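PDB 5V8K: p800 reaction center core protein from Heliobacterium modesticaldum, which forms the membrane-spanning core of a homodimeric photosynthetic reaction centre, binding bacteriochlorophylls and a calcium ion and helping to hold a [4Fe-4S] cluster. Local coordinates for residues V451-W456 / V592-L597; A444-L449 / F584-M589; F220-W225 / Q262-H267. All blocks are in the same frame, centred on the assembly; numbering follows the deposited sequence.

Contact 1: residues V451-W456 / V592-L597. With CA (calcium ion), chain B; GB0 (Bacteriochlorophyll g'), chain C.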
# COMPACT_ATOMS: atom_id res chain seq x y z
N VAL A 451 -11.89 7.85 -8.96
CA VAL A 451 -12.36 8.21 -10.30
C VAL A 451 -11.41 7.65 -11.37
O VAL A 451 -11.84 6.98 -12.31
CB VAL A 451 -12.50 9.74 -10.42
CG1 VAL A 451 -12.95 10.13 -11.80
CG2 VAL A 451 -13.46 10.30 -9.35
N ILE A 452 -10.11 7.90 -11.20
CA ILE A 452 -9.14 7.58 -12.23
C ILE A 452 -9.04 6.07 -12.45
O ILE A 452 -9.02 5.60 -13.58
CB ILE A 452 -7.78 8.20 -11.87
CG1 ILE A 452 -7.91 9.73 -11.95
CG2 ILE A 452 -6.67 7.75 -12.86
CD1 ILE A 452 -6.80 10.50 -11.23
N ALA A 453 -8.99 5.28 -11.37
CA ALA A 453 -8.71 3.86 -11.56
C ALA A 453 -9.87 3.14 -12.24
O ALA A 453 -9.65 2.51 -13.29
CB ALA A 453 -8.36 3.21 -10.22
N PRO A 454 -11.10 3.21 -11.75
CA PRO A 454 -12.19 2.57 -12.48
C PRO A 454 -12.36 3.08 -13.91
O PRO A 454 -12.77 2.32 -14.79
CB PRO A 454 -13.44 2.90 -11.63
CG PRO A 454 -12.94 3.48 -10.43
CD PRO A 454 -11.60 3.96 -10.57
N ALA A 455 -12.18 4.38 -14.13
CA ALA A 455 -12.26 4.92 -15.47
C ALA A 455 -11.22 4.27 -16.38
O ALA A 455 -11.54 3.82 -17.48
CB ALA A 455 -12.08 6.42 -15.44
N TRP A 456 -9.99 4.13 -15.89
CA TRP A 456 -8.94 3.51 -16.70
C TRP A 456 -9.24 2.04 -16.97
O TRP A 456 -9.16 1.58 -18.12
CB TRP A 456 -7.57 3.66 -16.02
CG TRP A 456 -6.58 2.82 -16.80
CD1 TRP A 456 -6.05 1.65 -16.41
CD2 TRP A 456 -6.11 3.06 -18.14
NE1 TRP A 456 -5.27 1.11 -17.42
CE2 TRP A 456 -5.29 1.96 -18.49
CE3 TRP A 456 -6.31 4.07 -19.08
CZ2 TRP A 456 -4.65 1.86 -19.75
CZ3 TRP A 456 -5.68 3.97 -20.33
CH2 TRP A 456 -4.86 2.89 -20.65
N VAL A 592 2.07 6.30 -12.48
CA VAL A 592 3.14 5.63 -13.23
C VAL A 592 2.77 4.17 -13.49
O VAL A 592 2.99 3.63 -14.58
CB VAL A 592 4.48 5.70 -12.48
CG1 VAL A 592 5.46 4.66 -13.02
CG2 VAL A 592 5.07 7.10 -12.55
N CYS A 593 2.22 3.51 -12.46
CA CYS A 593 1.84 2.11 -12.58
C CYS A 593 0.75 1.95 -13.64
O CYS A 593 0.82 1.06 -14.49
CB CYS A 593 1.38 1.61 -11.22
SG CYS A 593 2.74 1.40 -10.02
N MET A 594 -0.21 2.88 -13.64
CA MET A 594 -1.29 2.86 -14.62
C MET A 594 -0.75 3.16 -16.01
O MET A 594 -1.21 2.60 -16.99
CB MET A 594 -2.39 3.84 -14.23
CG MET A 594 -3.12 3.44 -12.92
SD MET A 594 -4.35 4.67 -12.52
CE MET A 594 -5.56 3.95 -13.54
N TRP A 595 0.25 4.04 -16.08
CA TRP A 595 0.93 4.31 -17.34
C TRP A 595 1.57 3.04 -17.91
O TRP A 595 1.47 2.77 -19.11
CB TRP A 595 1.95 5.41 -17.14
CG TRP A 595 2.39 5.86 -18.48
CD1 TRP A 595 3.52 5.48 -19.14
CD2 TRP A 595 1.67 6.73 -19.36
NE1 TRP A 595 3.55 6.07 -20.38
CE2 TRP A 595 2.43 6.85 -20.54
CE3 TRP A 595 0.47 7.42 -19.26
CZ2 TRP A 595 2.01 7.59 -21.61
CZ3 TRP A 595 0.04 8.17 -20.32
CH2 TRP A 595 0.81 8.26 -21.49
N ALA A 596 2.19 2.20 -17.07
CA ALA A 596 2.65 0.89 -17.53
C ALA A 596 1.54 0.11 -18.21
O ALA A 596 1.75 -0.48 -19.27
CB ALA A 596 3.22 0.11 -16.37
N LEU A 597 0.35 0.08 -17.60
CA LEU A 597 -0.79 -0.57 -18.20
C LEU A 597 -1.18 0.07 -19.52
O LEU A 597 -1.72 -0.62 -20.39
CB LEU A 597 -2.03 -0.54 -17.25
CG LEU A 597 -1.93 -1.28 -15.93
CD1 LEU A 597 -3.13 -0.93 -15.07
CD2 LEU A 597 -1.86 -2.75 -16.23
CA CA B . -3.21 -1.89 -21.72
C1 GB0 C . -5.75 2.78 -5.30
C2 GB0 C . -6.67 2.23 -6.34
C3 GB0 C . -6.69 0.94 -6.55
C4 GB0 C . -5.83 0.01 -5.77
C5 GB0 C . -7.61 0.43 -7.59
C6 GB0 C . -8.52 -0.62 -7.01
NB GB0 C . 1.23 -3.99 -5.37
ND GB0 C . 0.21 -3.06 -9.08
C10 GB0 C . -11.40 -1.08 -9.53
C11 GB0 C . -12.85 -1.22 -9.10
C12 GB0 C . -13.58 -2.11 -10.07
C13 GB0 C . -14.91 -2.04 -10.16
C14 GB0 C . -15.69 -1.07 -9.35
C15 GB0 C . -15.70 -2.95 -11.07
C1A GB0 C . -0.53 -0.66 -7.25
C1B GB0 C . 1.40 -3.15 -4.35
C1C GB0 C . 1.61 -6.29 -7.38
C1D GB0 C . 0.29 -3.56 -10.28
C2A GB0 C . -0.53 0.69 -6.56
C2B GB0 C . 2.00 -3.85 -3.32
C2C GB0 C . 1.81 -7.64 -7.98
C2D GB0 C . -0.24 -2.82 -11.58
C3A GB0 C . 0.48 0.45 -5.47
C3B GB0 C . 2.21 -5.14 -3.72
C3C GB0 C . 1.48 -7.04 -9.29
C3D GB0 C . -0.64 -1.76 -10.77
C4A GB0 C . 0.54 -1.05 -5.55
C4B GB0 C . 1.75 -5.20 -5.04
C4C GB0 C . 1.20 -5.69 -9.31
C4D GB0 C . -0.39 -1.85 -9.37
C7 GB0 C . -9.40 -1.11 -8.12
C8 GB0 C . -10.57 -0.53 -8.40
C9 GB0 C . -11.01 0.68 -7.64
CAA GB0 C . -1.89 1.08 -6.00
CAB GB0 C . 2.81 -6.14 -2.80
CAC GB0 C . 1.42 -7.77 -10.58
CAD GB0 C . -1.30 -0.48 -11.02
CBA GB0 C . -1.88 2.50 -5.46
CBB GB0 C . 3.35 -7.28 -3.10
CBC GB0 C . 1.71 -9.25 -10.70
CBD GB0 C . -1.44 0.23 -9.70
CED GB0 C . -4.72 2.04 -9.81
CGA GB0 C . -3.25 2.91 -4.98
CGD GB0 C . -2.89 0.44 -9.49
CHA GB0 C . -0.78 -0.67 -8.72
CHB GB0 C . 0.99 -1.74 -4.45
CHC GB0 C . 1.85 -6.38 -5.93
CHD GB0 C . 0.84 -4.90 -10.49
CMA GB0 C . 1.90 1.03 -5.71
CMB GB0 C . 2.30 -3.36 -1.95
CMC GB0 C . 3.28 -8.06 -7.83
CMD GB0 C . -0.28 -3.15 -13.01
NA GB0 C . 0.28 -1.58 -6.74
NC GB0 C . 1.28 -5.20 -8.06
O1A GB0 C . -3.47 3.26 -3.83
O1D GB0 C . -3.68 -0.42 -9.13
O2A GB0 C . -4.41 2.61 -5.81
O2D GB0 C . -3.35 1.75 -9.77
OBD GB0 C . -1.68 0.15 -12.06
MG GB0 C . 0.96 -3.36 -7.28
O HOH W 1 -4.53 -3.21 -23.15
O HOH W 2 -3.85 -0.04 -23.30
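M594 reaches across to I452, A453 and W456, joining two transmembrane helices of the type I (PsaA/PsaB-like) reaction-centre core. The two short segments run nearly parallel, at 8°, with axes 11.7 Å apart, so side chains do most of the bridging. CB of M594 leads to CG, which lies 3.6 Å from O2D of the bacteriochlorophyll g' ester. SD comes next, close to both the ester methyl CED and I452 CG2, the latter at 3.9 Å. A bend at chi3 (85°) then turns the methyl into helix 449-459. There CE sits 3.7 Å from A453 CA and 3.2 Å from W456 CB, a short approach that may partly reflect the model. L597 adds a second touch. Its CB is 3.6 Å from W456 NE1, and that nitrogen also makes a weak hydrogen bond to Y505 OH. The pigment is wedged in beside both helices: C593 CB lies against its CAD, and A453 CB against its CED. The same end of helix 575-599 holds the calcium ion, which D460, Q509 and two waters also bind. Here the backbone contributes the ligand: L597 O coordinates the calcium at 2.4 Å.

Contact 2: residues A444-L449 / F584-M589. With GBF (Bacteriochlorophyll g), chain D.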
# COMPACT_ATOMS: atom_id res chain seq x y z
N ALA A 444 -8.46 15.34 -1.32
CA ALA A 444 -9.20 15.20 -2.57
C ALA A 444 -8.33 14.56 -3.66
O ALA A 444 -8.80 13.71 -4.43
CB ALA A 444 -9.76 16.54 -3.00
N ILE A 445 -7.03 14.91 -3.69
CA ILE A 445 -6.11 14.27 -4.63
C ILE A 445 -6.08 12.76 -4.40
O ILE A 445 -6.12 11.98 -5.35
CB ILE A 445 -4.70 14.88 -4.50
CG1 ILE A 445 -4.69 16.38 -4.89
CG2 ILE A 445 -3.71 14.07 -5.33
CD1 ILE A 445 -4.97 16.65 -6.40
N PHE A 446 -5.95 12.34 -3.14
CA PHE A 446 -5.97 10.92 -2.77
C PHE A 446 -7.26 10.26 -3.22
O PHE A 446 -7.24 9.18 -3.83
CB PHE A 446 -5.86 10.75 -1.24
CG PHE A 446 -4.49 10.92 -0.67
CD1 PHE A 446 -3.45 10.11 -1.06
CD2 PHE A 446 -4.25 11.87 0.31
CE1 PHE A 446 -2.14 10.28 -0.50
CE2 PHE A 446 -2.97 12.06 0.87
CZ PHE A 446 -1.91 11.26 0.45
N PHE A 447 -8.40 10.84 -2.84
CA PHE A 447 -9.71 10.27 -3.15
C PHE A 447 -9.95 10.18 -4.66
O PHE A 447 -10.73 9.32 -5.13
CB PHE A 447 -10.81 11.13 -2.50
CG PHE A 447 -11.05 10.87 -1.00
CD1 PHE A 447 -10.16 10.14 -0.22
CD2 PHE A 447 -12.18 11.36 -0.40
CE1 PHE A 447 -10.41 9.93 1.15
CE2 PHE A 447 -12.43 11.16 0.98
CZ PHE A 447 -11.53 10.43 1.73
N SER A 448 -9.32 11.06 -5.44
CA SER A 448 -9.57 11.12 -6.89
C SER A 448 -9.13 9.85 -7.59
O SER A 448 -9.55 9.61 -8.73
CB SER A 448 -8.88 12.33 -7.53
OG SER A 448 -7.47 12.14 -7.66
N LEU A 449 -8.31 9.04 -6.94
CA LEU A 449 -8.02 7.71 -7.46
C LEU A 449 -9.25 6.83 -7.60
O LEU A 449 -9.22 5.89 -8.41
CB LEU A 449 -7.00 6.98 -6.59
CG LEU A 449 -5.65 7.71 -6.57
CD1 LEU A 449 -4.71 7.07 -5.59
CD2 LEU A 449 -5.00 7.73 -7.96
N PHE A 584 1.95 14.15 -3.35
CA PHE A 584 2.40 14.25 -4.74
C PHE A 584 2.94 12.92 -5.24
O PHE A 584 2.54 12.43 -6.30
CB PHE A 584 3.48 15.34 -4.89
CG PHE A 584 4.04 15.39 -6.26
CD1 PHE A 584 3.35 16.02 -7.27
CD2 PHE A 584 5.21 14.73 -6.56
CE1 PHE A 584 3.82 16.05 -8.55
CE2 PHE A 584 5.69 14.75 -7.87
CZ PHE A 584 4.98 15.43 -8.86
N LEU A 585 3.87 12.31 -4.50
CA LEU A 585 4.48 11.06 -4.93
C LEU A 585 3.56 9.85 -4.83
O LEU A 585 3.71 8.91 -5.62
CB LEU A 585 5.76 10.81 -4.13
CG LEU A 585 6.94 11.72 -4.43
CD1 LEU A 585 8.07 11.37 -3.48
CD2 LEU A 585 7.42 11.59 -5.90
N PHE A 586 2.67 9.81 -3.83
CA PHE A 586 1.73 8.71 -3.71
C PHE A 586 0.83 8.66 -4.94
O PHE A 586 0.73 7.63 -5.62
CB PHE A 586 0.91 8.90 -2.40
CG PHE A 586 0.00 7.81 -2.06
CD1 PHE A 586 -1.16 7.63 -2.74
CD2 PHE A 586 0.30 6.98 -1.02
CE1 PHE A 586 -2.05 6.62 -2.39
CE2 PHE A 586 -0.57 5.97 -0.63
CZ PHE A 586 -1.76 5.78 -1.34
N PHE A 587 0.33 9.82 -5.23
CA PHE A 587 -0.55 10.03 -6.38
C PHE A 587 0.17 9.72 -7.74
O PHE A 587 -0.28 8.97 -8.55
CB PHE A 587 -1.16 11.45 -6.46
CG PHE A 587 -2.13 11.65 -7.61
CD1 PHE A 587 -3.41 11.14 -7.55
CD2 PHE A 587 -1.80 12.39 -8.73
CE1 PHE A 587 -4.29 11.35 -8.56
CE2 PHE A 587 -2.68 12.58 -9.74
CZ PHE A 587 -3.93 12.07 -9.65
N LYS A 588 1.33 10.31 -7.96
CA LYS A 588 2.04 10.15 -9.23
C LYS A 588 2.60 8.75 -9.40
O LYS A 588 2.66 8.24 -10.52
CB LYS A 588 3.15 11.19 -9.37
CG LYS A 588 2.61 12.57 -9.78
CD LYS A 588 1.86 12.48 -11.14
CE LYS A 588 1.37 13.82 -11.68
NZ LYS A 588 0.79 13.55 -13.08
N MET A 589 3.08 8.11 -8.33
CA MET A 589 3.57 6.74 -8.49
C MET A 589 2.42 5.78 -8.83
O MET A 589 2.63 4.81 -9.58
CB MET A 589 4.32 6.28 -7.25
CG MET A 589 5.66 6.95 -7.01
SD MET A 589 6.83 6.80 -8.37
CE MET A 589 6.61 8.41 -9.03
MG GBF D . 3.15 14.80 -16.16
CHA GBF D . 1.87 14.60 -19.44
CHB GBF D . 2.53 11.57 -15.81
CHC GBF D . 5.34 14.96 -13.44
CHD GBF D . 4.09 18.20 -16.97
NA GBF D . 2.17 13.46 -17.25
C1A GBF D . 1.67 13.44 -18.50
C2A GBF D . 0.92 12.22 -18.98
C3A GBF D . 1.15 11.30 -17.77
C4A GBF D . 2.01 12.17 -16.89
CMA GBF D . -0.15 10.89 -17.04
CAA GBF D . 1.31 11.58 -20.33
CBA GBF D . 2.79 11.14 -20.47
CGA GBF D . 3.75 12.31 -20.54
O1A GBF D . 3.70 13.16 -21.42
O2A GBF D . 4.61 12.60 -19.41
NB GBF D . 3.87 13.43 -14.84
C1B GBF D . 3.47 12.16 -14.79
C2B GBF D . 4.14 11.53 -13.74
C3B GBF D . 4.91 12.50 -13.10
C4B GBF D . 4.68 13.68 -13.80
CMB GBF D . 3.99 10.07 -13.41
CAB GBF D . 5.82 12.35 -11.92
CBB GBF D . 6.20 11.24 -11.31
NC GBF D . 4.40 16.25 -15.41
C1C GBF D . 5.17 16.16 -14.31
C2C GBF D . 6.05 17.24 -13.78
C3C GBF D . 5.58 18.09 -14.89
C4C GBF D . 4.66 17.52 -15.78
CMC GBF D . 5.61 17.66 -12.38
CAC GBF D . 6.05 19.49 -15.08
CBC GBF D . 7.03 20.13 -14.14
ND GBF D . 2.99 16.14 -17.65
C1D GBF D . 3.38 17.37 -17.96
C2D GBF D . 3.20 17.98 -19.43
C3D GBF D . 2.60 16.78 -19.82
C4D GBF D . 2.49 15.73 -18.88
CMD GBF D . 3.53 19.28 -20.10
CAD GBF D . 1.96 16.30 -21.05
OBD GBF D . 1.90 16.76 -22.24
CBD GBF D . 1.36 14.94 -20.80
CGD GBF D . -0.16 14.93 -20.91
O1D GBF D . -0.73 13.92 -21.24
O2D GBF D . -0.99 16.09 -20.61
CED GBF D . -2.37 16.04 -20.95
C1 GBF D . 5.49 13.73 -19.43
C2 GBF D . 6.23 13.70 -18.12
C3 GBF D . 6.95 14.74 -17.65
C4 GBF D . 7.04 16.03 -18.44
C5 GBF D . 7.67 14.63 -16.32
C6 GBF D . 7.72 13.22 -15.70
C7 GBF D . 8.63 13.26 -14.48
C8 GBF D . 9.78 12.55 -14.35
C9 GBF D . 10.26 11.62 -15.43
C10 GBF D . 10.62 12.72 -13.11
C11 GBF D . 10.04 11.99 -11.93
C12 GBF D . 10.91 12.23 -10.71
C13 GBF D . 10.55 11.75 -9.50
C14 GBF D . 11.40 11.97 -8.29
C15 GBF D . 9.27 10.97 -9.33
O HOH W 3 1.17 15.58 -14.80
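The edge of the F446 ring points at one face of F586, a T-shaped pair with centroids 5.1 Å apart and planes at 82°. L449 CD1 lies at the edge of the same F586 ring. The F587 ring takes a methyl on one face: I445 CG2 is 4.0 Å from its centroid, a CH-pi contact. Obliquely to that ring come S448 OG and L449 CD2, the second 3.7 Å from F587 CE1. F587 is directed into this group because its CG is anti to the backbone N (chi1 -176°). S448 OG is itself tied back, donating to I445 O at 2.7 Å. These contacts join helices 437-447 and 575-599 in the five-helix C-terminal domain of a type I reaction centre. F586 also packs on F540 of the second subunit. K588 lays its CG over a face of the F584 ring and its CD 3.6 Å from C2B of a bacteriochlorophyll g. Its NZ donates to a water at 2.7 Å, and this water binds the magnesium. With a leucine here, that water would probably lose its donor partner and be held less firmly on the metal. M589 CE rests 3.7 Å from the vinyl carbon CBB, which K588 CB also touches.

Contact 3: residues F220-W225 / Q262-H267. With GBF (Bacteriochlorophyll g), chain Y.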
# COMPACT_ATOMS: atom_id res chain seq x y z
N PHE A 220 -13.86 12.25 -23.44
CA PHE A 220 -14.97 11.60 -24.14
C PHE A 220 -14.83 11.74 -25.66
O PHE A 220 -15.12 10.80 -26.41
CB PHE A 220 -16.32 12.18 -23.67
CG PHE A 220 -16.82 11.61 -22.35
CD1 PHE A 220 -16.34 12.09 -21.14
CD2 PHE A 220 -17.80 10.62 -22.34
CE1 PHE A 220 -16.82 11.57 -19.92
CE2 PHE A 220 -18.28 10.10 -21.14
CZ PHE A 220 -17.79 10.58 -19.93
N ALA A 221 -14.38 12.90 -26.14
CA ALA A 221 -14.25 13.08 -27.58
C ALA A 221 -13.17 12.15 -28.17
O ALA A 221 -13.31 11.66 -29.29
CB ALA A 221 -13.93 14.54 -27.90
N MET A 222 -12.11 11.90 -27.42
CA MET A 222 -11.08 11.00 -27.92
C MET A 222 -11.57 9.56 -28.05
O MET A 222 -10.98 8.79 -28.83
CB MET A 222 -9.85 11.04 -27.01
CG MET A 222 -9.05 12.29 -27.10
SD MET A 222 -7.67 12.30 -25.91
CE MET A 222 -6.71 13.75 -26.41
N ILE A 223 -12.57 9.15 -27.28
CA ILE A 223 -13.17 7.83 -27.44
C ILE A 223 -14.17 7.82 -28.59
O ILE A 223 -14.27 6.84 -29.33
CB ILE A 223 -13.84 7.39 -26.12
CG1 ILE A 223 -12.80 7.25 -25.01
CG2 ILE A 223 -14.64 6.08 -26.30
CD1 ILE A 223 -13.47 7.07 -23.64
N ILE A 224 -14.94 8.90 -28.73
CA ILE A 224 -16.12 8.91 -29.59
C ILE A 224 -15.79 9.43 -30.98
O ILE A 224 -16.28 8.89 -31.97
CB ILE A 224 -17.23 9.75 -28.92
CG1 ILE A 224 -17.72 9.03 -27.65
CG2 ILE A 224 -18.40 9.96 -29.85
CD1 ILE A 224 -18.62 9.87 -26.76
N TRP A 225 -14.92 10.44 -31.10
CA TRP A 225 -14.59 11.06 -32.40
C TRP A 225 -13.28 10.44 -32.85
O TRP A 225 -12.19 10.94 -32.56
CB TRP A 225 -14.54 12.58 -32.28
CG TRP A 225 -14.16 13.32 -33.55
CD1 TRP A 225 -13.22 14.30 -33.67
CD2 TRP A 225 -14.73 13.15 -34.86
NE1 TRP A 225 -13.18 14.76 -34.97
CE2 TRP A 225 -14.10 14.08 -35.72
CE3 TRP A 225 -15.73 12.33 -35.38
CZ2 TRP A 225 -14.40 14.18 -37.07
CZ3 TRP A 225 -16.05 12.44 -36.72
CH2 TRP A 225 -15.37 13.35 -37.56
N GLN A 262 -3.27 6.27 -24.26
CA GLN A 262 -2.25 7.02 -23.53
C GLN A 262 -2.61 8.50 -23.46
O GLN A 262 -2.51 9.12 -22.39
CB GLN A 262 -0.88 6.85 -24.18
CG GLN A 262 -0.24 5.50 -23.92
CD GLN A 262 0.94 5.18 -24.85
OE1 GLN A 262 1.68 6.07 -25.27
NE2 GLN A 262 1.13 3.92 -25.14
N ALA A 263 -3.10 9.06 -24.56
CA ALA A 263 -3.53 10.45 -24.55
C ALA A 263 -4.71 10.65 -23.61
O ALA A 263 -4.82 11.67 -22.92
CB ALA A 263 -3.92 10.89 -25.94
N ILE A 264 -5.62 9.68 -23.59
CA ILE A 264 -6.80 9.75 -22.74
C ILE A 264 -6.39 9.76 -21.28
O ILE A 264 -6.87 10.57 -20.48
CB ILE A 264 -7.75 8.58 -23.05
CG1 ILE A 264 -8.46 8.86 -24.37
CG2 ILE A 264 -8.77 8.37 -21.92
CD1 ILE A 264 -9.23 7.69 -24.88
N LEU A 265 -5.49 8.86 -20.90
CA LEU A 265 -5.07 8.79 -19.52
C LEU A 265 -4.39 10.08 -19.11
O LEU A 265 -4.67 10.60 -18.03
CB LEU A 265 -4.17 7.58 -19.29
CG LEU A 265 -3.69 7.39 -17.85
CD1 LEU A 265 -4.88 7.25 -16.82
CD2 LEU A 265 -2.80 6.20 -17.78
N GLY A 266 -3.56 10.66 -20.00
CA GLY A 266 -2.97 11.95 -19.71
C GLY A 266 -3.99 13.04 -19.46
O GLY A 266 -3.85 13.83 -18.53
N HIS A 267 -5.05 13.09 -20.27
CA HIS A 267 -6.03 14.16 -20.13
C HIS A 267 -7.00 13.92 -18.97
O HIS A 267 -7.48 14.88 -18.37
CB HIS A 267 -6.79 14.35 -21.43
CG HIS A 267 -5.97 15.00 -22.50
ND1 HIS A 267 -5.03 14.32 -23.23
CD2 HIS A 267 -5.87 16.30 -22.89
CE1 HIS A 267 -4.41 15.15 -24.05
NE2 HIS A 267 -4.89 16.36 -23.85
MG GBF Y . -21.35 7.95 -21.57
CHA GBF Y . -21.12 7.40 -25.00
CHB GBF Y . -19.55 5.19 -21.10
CHC GBF Y . -21.08 9.03 -18.31
CHD GBF Y . -22.50 11.26 -22.45
NA GBF Y . -20.54 6.59 -22.78
C1A GBF Y . -20.67 6.31 -24.08
C2A GBF Y . -19.83 5.20 -24.64
C3A GBF Y . -19.72 4.38 -23.37
C4A GBF Y . -19.94 5.45 -22.36
CMA GBF Y . -20.85 3.33 -23.30
CAA GBF Y . -18.46 5.49 -25.27
CBA GBF Y . -17.67 6.53 -24.49
CGA GBF Y . -16.96 5.97 -23.28
O1A GBF Y . -16.53 4.84 -23.22
O2A GBF Y . -16.64 6.87 -22.20
NB GBF Y . -20.40 7.21 -19.94
C1B GBF Y . -19.77 6.03 -19.90
C2B GBF Y . -19.35 5.82 -18.59
C3B GBF Y . -19.77 6.89 -17.83
C4B GBF Y . -20.48 7.73 -18.70
CMB GBF Y . -18.55 4.66 -18.06
CAB GBF Y . -19.45 6.94 -16.39
CBB GBF Y . -19.60 7.88 -15.52
NC GBF Y . -21.71 9.73 -20.64
C1C GBF Y . -21.59 9.97 -19.33
C2C GBF Y . -21.96 11.24 -18.65
C3C GBF Y . -22.33 11.78 -19.97
C4C GBF Y . -22.19 10.92 -21.05
CMC GBF Y . -23.14 10.95 -17.71
CAC GBF Y . -22.83 13.16 -20.19
CBC GBF Y . -23.00 14.13 -19.06
ND GBF Y . -21.74 9.12 -23.17
C1D GBF Y . -22.18 10.31 -23.52
C2D GBF Y . -22.39 10.76 -25.06
C3D GBF Y . -21.93 9.51 -25.44
C4D GBF Y . -21.56 8.59 -24.43
CMD GBF Y . -22.85 11.95 -25.83
CAD GBF Y . -21.92 8.79 -26.72
OBD GBF Y . -21.85 9.16 -27.93
CBD GBF Y . -21.33 7.44 -26.46
CGD GBF Y . -22.29 6.39 -26.90
O1D GBF Y . -23.18 5.95 -26.15
O2D GBF Y . -22.19 5.92 -28.25
CED GBF Y . -23.16 4.96 -28.65
C1 GBF Y . -15.97 6.39 -21.04
C2 GBF Y . -15.44 7.58 -20.30
C3 GBF Y . -14.85 7.44 -19.11
C4 GBF Y . -14.75 6.09 -18.49
C5 GBF Y . -14.30 8.65 -18.40
C6 GBF Y . -15.22 8.99 -17.21
C7 GBF Y . -14.66 10.15 -16.39
C8 GBF Y . -15.44 11.12 -15.88
C9 GBF Y . -16.94 11.13 -16.05
C10 GBF Y . -14.87 12.24 -15.03
C11 GBF Y . -13.63 12.88 -15.54
C12 GBF Y . -13.34 14.19 -14.83
C13 GBF Y . -12.39 15.03 -15.27
C14 GBF Y . -12.14 16.31 -14.54
C15 GBF Y . -11.54 14.70 -16.49
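M222 carries this contact, and its methyl lies over one face of the H267 imidazole. CE is 3.8 Å from the ring centroid, a CH-pi contact, while SD approaches the ring obliquely. The chain of M222 is extended beyond CG (chi3 171°), which carries the methyl across to the ring. On the way, SD passes A263 CB at 4.0 Å, and M222 CB meets I264 CG1 at 3.7 Å. I223 completes the first shell, with its CG1 3.6 Å from I264 CD1.

The next shell fixes the imidazole. H267 ND1 donates to A263 O, one turn back, at 2.7 Å and nearly straight at 169°. The acceptor lies in the ring plane, so the bond holds the rotation of the ring. A263 O also accepts from H267 N, and the two donors reach it from opposite faces of the carbonyl plane. With ND1 used in this way, NE2 binds the magnesium of a bacteriochlorophyll g. M222 therefore packs against an axial ligand of a pigment, and A263 O positions that ligand. A different bacteriochlorophyll g flanks helix 200-224. Its NC lies 3.5 Å from F220 CE2, and I223 and I224 touch it too.

The two helical segments are antiparallel, at 164°, with axes 9.9 Å apart. Helices 200-224 and 258-291 are probably the last two of the six N-terminal antenna helices, as in photosystem I. I223 and I264 both also touch I459 of helix 449-459, and L265 meets W456 of the same helix.

In the fold
From the N terminus, contact 3 comes first along the chain. It pairs helices 200-224 and 258-291 and encloses the 36 residues between its segments, over half of them helical, and it is complete before the others open. Contact 2 then opens at 444-449 and contact 1 at 451-456, on successive helices. Both close on helix 575-599, contact 2 at 584-589 and contact 1 at 592-597, so the two cross along the chain. They also touch, through I452 and F587. Contact 1 meets contact 3 where W595 packs on Q262 and L265. Contacts 2 and 3 do not touch. Helix 575-599 thus packs along the successive helices 437-447 and 449-459, and W595 carries it on to helix 258-291.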